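Local coordinates for protein ATP-dependent Clp protease proteolytic subunit (Plasmodium falciparum, PDB 4GM2) that forms an inactive subunit of the apicoplast caseinolytic protease complex and belongs to a family whose active members generally degrade proteins with ATPase partners, at residues E53-S67 with I95-Y108. Numbering follows the deposited sequence.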
loop_
_atom_site.group_PDB
_atom_site.type_symbol
_atom_site.label_atom_id
_atom_site.label_comp_id
_atom_site.label_asym_id
_atom_site.label_seq_id
_atom_site.Cartn_x
_atom_site.Cartn_y
_atom_site.Cartn_z
ATOM N N GLU A 53 14.916 18.914 -16.529
ATOM C CA GLU A 53 15.621 20.150 -16.838
ATOM C C GLU A 53 16.569 20.561 -15.708
ATOM O O GLU A 53 17.670 21.036 -15.980
ATOM C CB GLU A 53 14.628 21.274 -17.172
ATOM C CG GLU A 53 15.236 22.672 -17.280
ATOM C CD GLU A 53 16.079 22.889 -18.532
ATOM O OE1 GLU A 53 16.104 22.019 -19.414
ATOM O OE2 GLU A 53 16.720 23.949 -18.649
ATOM N N TYR A 54 16.133 20.373 -14.459
ATOM C CA TYR A 54 16.929 20.684 -13.262
ATOM C C TYR A 54 18.074 19.700 -13.054
ATOM O O TYR A 54 19.130 20.053 -12.524
ATOM C CB TYR A 54 16.042 20.691 -12.011
ATOM C CG TYR A 54 15.471 22.045 -11.649
ATOM C CD1 TYR A 54 15.980 22.769 -10.566
ATOM C CD2 TYR A 54 14.418 22.610 -12.385
ATOM C CE1 TYR A 54 15.457 24.011 -10.224
ATOM C CE2 TYR A 54 13.891 23.851 -12.052
ATOM C CZ TYR A 54 14.414 24.547 -10.972
ATOM O OH TYR A 54 13.900 25.778 -10.637
ATOM N N GLU A 55 17.848 18.457 -13.463
ATOM C CA GLU A 55 18.845 17.410 -13.329
ATOM C C GLU A 55 19.972 17.619 -14.342
ATOM O O GLU A 55 21.143 17.545 -13.982
ATOM C CB GLU A 55 18.190 16.038 -13.506
ATOM C CG GLU A 55 18.634 14.998 -12.493
ATOM C CD GLU A 55 20.004 14.427 -12.799
ATOM O OE1 GLU A 55 20.807 14.275 -11.852
ATOM O OE2 GLU A 55 20.280 14.132 -13.984
ATOM N N SER A 56 19.606 17.895 -15.595
ATOM C CA SER A 56 20.561 18.128 -16.683
ATOM C C SER A 56 20.047 19.205 -17.633
ATOM O O SER A 56 18.910 19.145 -18.105
ATOM C CB SER A 56 20.838 16.842 -17.453
ATOM O OG SER A 56 21.369 15.855 -16.596
ATOM N N LYS A 57 20.903 20.177 -17.933
ATOM C CA LYS A 57 20.439 21.424 -18.517
ATOM C C LYS A 57 20.107 21.363 -20.003
ATOM O O LYS A 57 18.960 21.603 -20.374
ATOM C CB LYS A 57 21.397 22.574 -18.206
ATOM C CG LYS A 57 20.684 23.898 -17.987
ATOM C CD LYS A 57 20.098 24.003 -16.587
ATOM C CE LYS A 57 19.183 25.211 -16.459
ATOM N NZ LYS A 57 19.849 26.505 -16.789
ATOM N N ARG A 58 21.080 21.052 -20.852
ATOM C CA ARG A 58 20.823 21.071 -22.294
ATOM C C ARG A 58 20.872 19.668 -22.875
ATOM O O ARG A 58 21.594 19.397 -23.842
ATOM C CB ARG A 58 21.802 22.001 -23.013
ATOM C CG ARG A 58 21.431 23.474 -22.962
ATOM C CD ARG A 58 22.676 24.355 -23.000
ATOM N NE ARG A 58 23.448 24.233 -21.763
ATOM C CZ ARG A 58 23.203 24.919 -20.648
ATOM N NH1 ARG A 58 22.212 25.803 -20.604
ATOM N NH2 ARG A 58 23.955 24.724 -19.571
ATOM N N LYS A 59 20.091 18.777 -22.281
ATOM C CA LYS A 59 20.112 17.372 -22.641
ATOM C C LYS A 59 18.727 16.942 -23.119
ATOM O O LYS A 59 17.747 17.100 -22.391
ATOM C CB LYS A 59 20.554 16.543 -21.434
ATOM C CG LYS A 59 21.038 15.148 -21.778
ATOM C CD LYS A 59 21.727 14.511 -20.589
ATOM C CE LYS A 59 22.417 13.224 -20.996
ATOM N NZ LYS A 59 23.084 12.611 -19.817
ATOM N N PRO A 60 18.639 16.391 -24.343
ATOM C CA PRO A 60 17.343 16.072 -24.944
ATOM C C PRO A 60 16.416 15.239 -24.055
ATOM O O PRO A 60 16.866 14.320 -23.360
ATOM C CB PRO A 60 17.723 15.287 -26.204
ATOM C CG PRO A 60 19.070 15.802 -26.559
ATOM C CD PRO A 60 19.756 16.066 -25.248
ATOM N N ILE A 61 15.132 15.587 -24.077
ATOM C CA ILE A 61 14.091 14.828 -23.390
ATOM C C ILE A 61 13.215 14.133 -24.436
ATOM O O ILE A 61 12.854 14.731 -25.449
ATOM C CB ILE A 61 13.247 15.737 -22.477
ATOM C CG1 ILE A 61 14.124 16.301 -21.353
ATOM C CG2 ILE A 61 12.050 14.979 -21.911
ATOM C CD1 ILE A 61 13.520 17.479 -20.618
ATOM N N HIS A 62 12.893 12.868 -24.189
ATOM C CA HIS A 62 12.163 12.066 -25.159
ATOM C C HIS A 62 10.741 11.854 -24.736
ATOM O O HIS A 62 10.449 11.021 -23.870
ATOM C CB HIS A 62 12.873 10.740 -25.388
ATOM C CG HIS A 62 14.302 10.894 -25.845
ATOM N ND1 HIS A 62 14.638 11.028 -27.141
ATOM C CD2 HIS A 62 15.492 10.952 -25.122
ATOM C CE1 HIS A 62 15.972 11.158 -27.248
ATOM N NE2 HIS A 62 16.495 11.112 -26.011
ATOM N N LEU A 63 9.844 12.620 -25.349
ATOM C CA LEU A 63 8.421 12.548 -25.051
ATOM C C LEU A 63 7.709 11.592 -26.001
ATOM O O LEU A 63 7.439 11.931 -27.152
ATOM C CB LEU A 63 7.788 13.942 -25.123
ATOM C CG LEU A 63 6.286 14.078 -24.866
ATOM C CD1 LEU A 63 5.893 13.497 -23.520
ATOM C CD2 LEU A 63 5.870 15.536 -24.959
ATOM N N TYR A 64 7.415 10.395 -25.509
ATOM C CA TYR A 64 6.680 9.407 -26.288
ATOM C C TYR A 64 5.185 9.580 -26.060
ATOM O O TYR A 64 4.733 9.710 -24.917
ATOM C CB TYR A 64 7.125 7.988 -25.921
ATOM C CG TYR A 64 8.492 7.617 -26.444
ATOM C CD1 TYR A 64 9.653 7.993 -25.762
ATOM C CD2 TYR A 64 8.629 6.884 -27.618
ATOM C CE1 TYR A 64 10.908 7.653 -26.243
ATOM C CE2 TYR A 64 9.879 6.540 -28.107
ATOM C CZ TYR A 64 11.014 6.925 -27.416
ATOM O OH TYR A 64 12.250 6.578 -27.903
ATOM N N ILE A 65 4.422 9.579 -27.148
ATOM C CA ILE A 65 2.992 9.863 -27.072
ATOM C C ILE A 65 2.144 8.768 -27.694
ATOM O O ILE A 65 2.330 8.408 -28.857
ATOM C CB ILE A 65 2.648 11.228 -27.710
ATOM C CG1 ILE A 65 3.309 12.365 -26.920
ATOM C CG2 ILE A 65 1.141 11.432 -27.760
ATOM C CD1 ILE A 65 3.314 13.699 -27.631
ATOM N N ASN A 66 1.227 8.234 -26.895
ATOM C CA ASN A 66 0.180 7.339 -27.372
ATOM C C ASN A 66 -1.095 7.666 -26.605
ATOM O O ASN A 66 -1.399 7.041 -25.588
ATOM C CB ASN A 66 0.585 5.877 -27.182
ATOM C CG ASN A 66 -0.356 4.910 -27.880
ATOM O OD1 ASN A 66 -1.088 5.282 -28.793
ATOM N ND2 ASN A 66 -0.334 3.655 -27.450
ATOM N N SER A 67 -1.829 8.662 -27.093
ATOM C CA SER A 67 -2.925 9.263 -26.335
ATOM C C SER A 67 -4.105 9.679 -27.205
ATOM O O SER A 67 -3.934 10.035 -28.374
ATOM C CB SER A 67 -2.412 10.484 -25.571
ATOM O OG SER A 67 -3.449 11.102 -24.835
ATOM N N ILE A 95 12.224 25.729 -21.170
ATOM C CA ILE A 95 13.390 24.935 -20.769
ATOM C C ILE A 95 14.437 24.828 -21.878
ATOM O O ILE A 95 14.103 24.883 -23.065
ATOM C CB ILE A 95 13.015 23.525 -20.244
ATOM C CG1 ILE A 95 12.348 22.676 -21.330
ATOM C CG2 ILE A 95 12.156 23.623 -18.991
ATOM C CD1 ILE A 95 12.307 21.199 -21.000
ATOM N N SER A 96 15.699 24.675 -21.480
ATOM C CA SER A 96 16.802 24.639 -22.434
ATOM C C SER A 96 16.921 23.293 -23.132
ATOM O O SER A 96 17.406 23.223 -24.264
ATOM C CB SER A 96 18.117 24.996 -21.752
ATOM O OG SER A 96 18.402 24.098 -20.703
ATOM N N SER A 97 16.486 22.235 -22.451
ATOM C CA SER A 97 16.508 20.887 -23.009
ATOM C C SER A 97 15.509 20.789 -24.145
ATOM O O SER A 97 14.335 21.111 -23.966
ATOM C CB SER A 97 16.159 19.854 -21.939
ATOM O OG SER A 97 17.151 19.781 -20.933
ATOM N N ASP A 98 15.984 20.372 -25.315
ATOM C CA ASP A 98 15.107 20.088 -26.446
ATOM C C ASP A 98 14.263 18.887 -26.077
ATOM O O ASP A 98 14.770 17.935 -25.485
ATOM C CB ASP A 98 15.920 19.767 -27.709
ATOM C CG ASP A 98 16.757 20.945 -28.196
ATOM O OD1 ASP A 98 16.393 22.107 -27.918
ATOM O OD2 ASP A 98 17.781 20.706 -28.874
ATOM N N VAL A 99 12.978 18.924 -26.412
ATOM C CA VAL A 99 12.161 17.721 -26.263
ATOM C C VAL A 99 11.784 17.158 -27.636
ATOM O O VAL A 99 11.202 17.854 -28.476
ATOM C CB VAL A 99 10.949 17.886 -25.293
ATOM C CG1 VAL A 99 11.099 19.127 -24.418
ATOM C CG2 VAL A 99 9.622 17.909 -26.024
ATOM N N TYR A 100 12.172 15.906 -27.869
ATOM C CA TYR A 100 11.801 15.198 -29.085
ATOM C C TYR A 100 10.491 14.484 -28.811
ATOM O O TYR A 100 10.307 13.938 -27.726
ATOM C CB TYR A 100 12.872 14.168 -29.475
ATOM C CG TYR A 100 14.300 14.683 -29.585
ATOM C CD1 TYR A 100 14.579 16.050 -29.718
ATOM C CD2 TYR A 100 15.374 13.789 -29.597
ATOM C CE1 TYR A 100 15.882 16.509 -29.830
ATOM C CE2 TYR A 100 16.682 14.238 -29.711
ATOM C CZ TYR A 100 16.932 15.597 -29.828
ATOM O OH TYR A 100 18.233 16.047 -29.941
ATOM N N THR A 101 9.581 14.487 -29.781
ATOM C CA THR A 101 8.313 13.766 -29.637
ATOM C C THR A 101 8.254 12.541 -30.553
ATOM O O THR A 101 8.746 12.577 -31.686
ATOM C CB THR A 101 7.086 14.672 -29.878
ATOM O OG1 THR A 101 7.221 15.349 -31.132
ATOM C CG2 THR A 101 6.948 15.702 -28.772
ATOM N N TYR A 102 7.668 11.458 -30.043
ATOM C CA TYR A 102 7.504 10.215 -30.799
ATOM C C TYR A 102 6.072 9.724 -30.652
ATOM O O TYR A 102 5.641 9.424 -29.540
ATOM C CB TYR A 102 8.444 9.130 -30.269
ATOM C CG TYR A 102 9.894 9.535 -30.115
ATOM C CD1 TYR A 102 10.310 10.330 -29.040
ATOM C CD2 TYR A 102 10.858 9.100 -31.023
ATOM C CE1 TYR A 102 11.634 10.696 -28.893
ATOM C CE2 TYR A 102 12.189 9.458 -30.880
ATOM C CZ TYR A 102 12.568 10.256 -29.816
ATOM O OH TYR A 102 13.883 10.616 -29.670
ATOM N N CYS A 103 5.327 9.646 -31.753
ATOM C CA CYS A 103 3.974 9.103 -31.680
ATOM C C CYS A 103 3.996 7.596 -31.866
ATOM O O CYS A 103 4.426 7.094 -32.905
ATOM C CB CYS A 103 3.022 9.754 -32.682
ATOM S SG CYS A 103 1.307 9.189 -32.490
ATOM N N LEU A 104 3.521 6.888 -30.844
ATOM C CA LEU A 104 3.584 5.431 -30.793
ATOM C C LEU A 104 2.292 4.724 -31.212
ATOM O O LEU A 104 2.205 3.498 -31.136
ATOM C CB LEU A 104 4.003 4.981 -29.390
ATOM C CG LEU A 104 5.451 4.544 -29.147
ATOM C CD1 LEU A 104 6.469 5.398 -29.889
ATOM C CD2 LEU A 104 5.729 4.543 -27.657
ATOM N N GLY A 105 1.300 5.492 -31.658
ATOM C CA GLY A 105 0.014 4.933 -32.063
ATOM C C GLY A 105 -1.026 5.997 -32.347
ATOM O O GLY A 105 -1.455 6.163 -33.487
ATOM N N LYS A 106 -1.429 6.716 -31.305
ATOM C CA LYS A 106 -2.443 7.760 -31.416
ATOM C C LYS A 106 -1.961 9.072 -30.808
ATOM O O LYS A 106 -1.298 9.087 -29.771
ATOM C CB LYS A 106 -3.738 7.324 -30.724
ATOM C CG LYS A 106 -4.475 6.180 -31.405
ATOM C CD LYS A 106 -5.504 5.531 -30.487
ATOM C CE LYS A 106 -4.843 4.641 -29.441
ATOM N NZ LYS A 106 -5.831 3.875 -28.631
ATOM N N ALA A 107 -2.296 10.175 -31.463
ATOM C CA ALA A 107 -2.097 11.495 -30.894
ATOM C C ALA A 107 -3.271 12.347 -31.342
ATOM O O ALA A 107 -3.206 13.034 -32.362
ATOM C CB ALA A 107 -0.774 12.090 -31.346
ATOM N N TYR A 108 -4.358 12.265 -30.581
ATOM C CA TYR A 108 -5.610 12.924 -30.936
ATOM C C TYR A 108 -5.839 14.192 -30.122
ATOM O O TYR A 108 -5.496 14.254 -28.942
ATOM C CB TYR A 108 -6.792 11.972 -30.746
ATOM C CG TYR A 108 -6.753 10.704 -31.578
ATOM C CD1 TYR A 108 -6.013 10.630 -32.760
ATOM C CD2 TYR A 108 -7.493 9.586 -31.198
ATOM C CE1 TYR A 108 -5.992 9.474 -33.524
ATOM C CE2 TYR A 108 -7.479 8.425 -31.956
ATOM C CZ TYR A 108 -6.729 8.374 -33.117
ATOM O OH TYR A 108 -6.713 7.222 -33.868
#
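Tyr-64 and Tyr-102 show how paired parallel strands can carry an aromatic face. Their rings form an offset stack, centroids 4.3 Å apart and planes at 11°, with Tyr-102 CD1 above the centre of the Tyr-64 ring, while Leu-104 CD1 meets that ring at its edge. The other end of Tyr-102 reaches His-62: OH lies at the imidazole edge, 2.7 Å from ND1, in a hydrogen bond whose donor could be either. Tyr-100 stands beside His-62, planes at 82°, and Pro-60 CB sits over the face of the Tyr-100 ring in a CH-pi contact. On the reverse face, Ile-61, Leu-63 and Ile-65 pack beside Val-99, Thr-101 and Ala-107. Beyond the strand starts, the Glu-53 carboxylate receives Ser-97 N at OE1 (3.1 Å), on the syn side, and Ser-96 N at OE2 (3.1 Å), from above its plane; the Glu-53 side chain, bent at chi2 (72°), brings one oxygen to each amide. After Cys-103 the register slips by two residues in a beta bulge, where Asn-66 OD1 takes Lys-106 N at 2.9 Å. Strand 61-67 runs beside 99-103 in the parallel sheet and, past the corner at Leu-104 and Gly-105, still pairs with 106-108 of a second sheet. Strand 30-33 flanks its other edge, helix 110-116 covers the aliphatic face, and Tyr-54 of a neighbouring subunit meets His-62 edge-to-face and through its own OH hydrogen-bonds Tyr-64 OH.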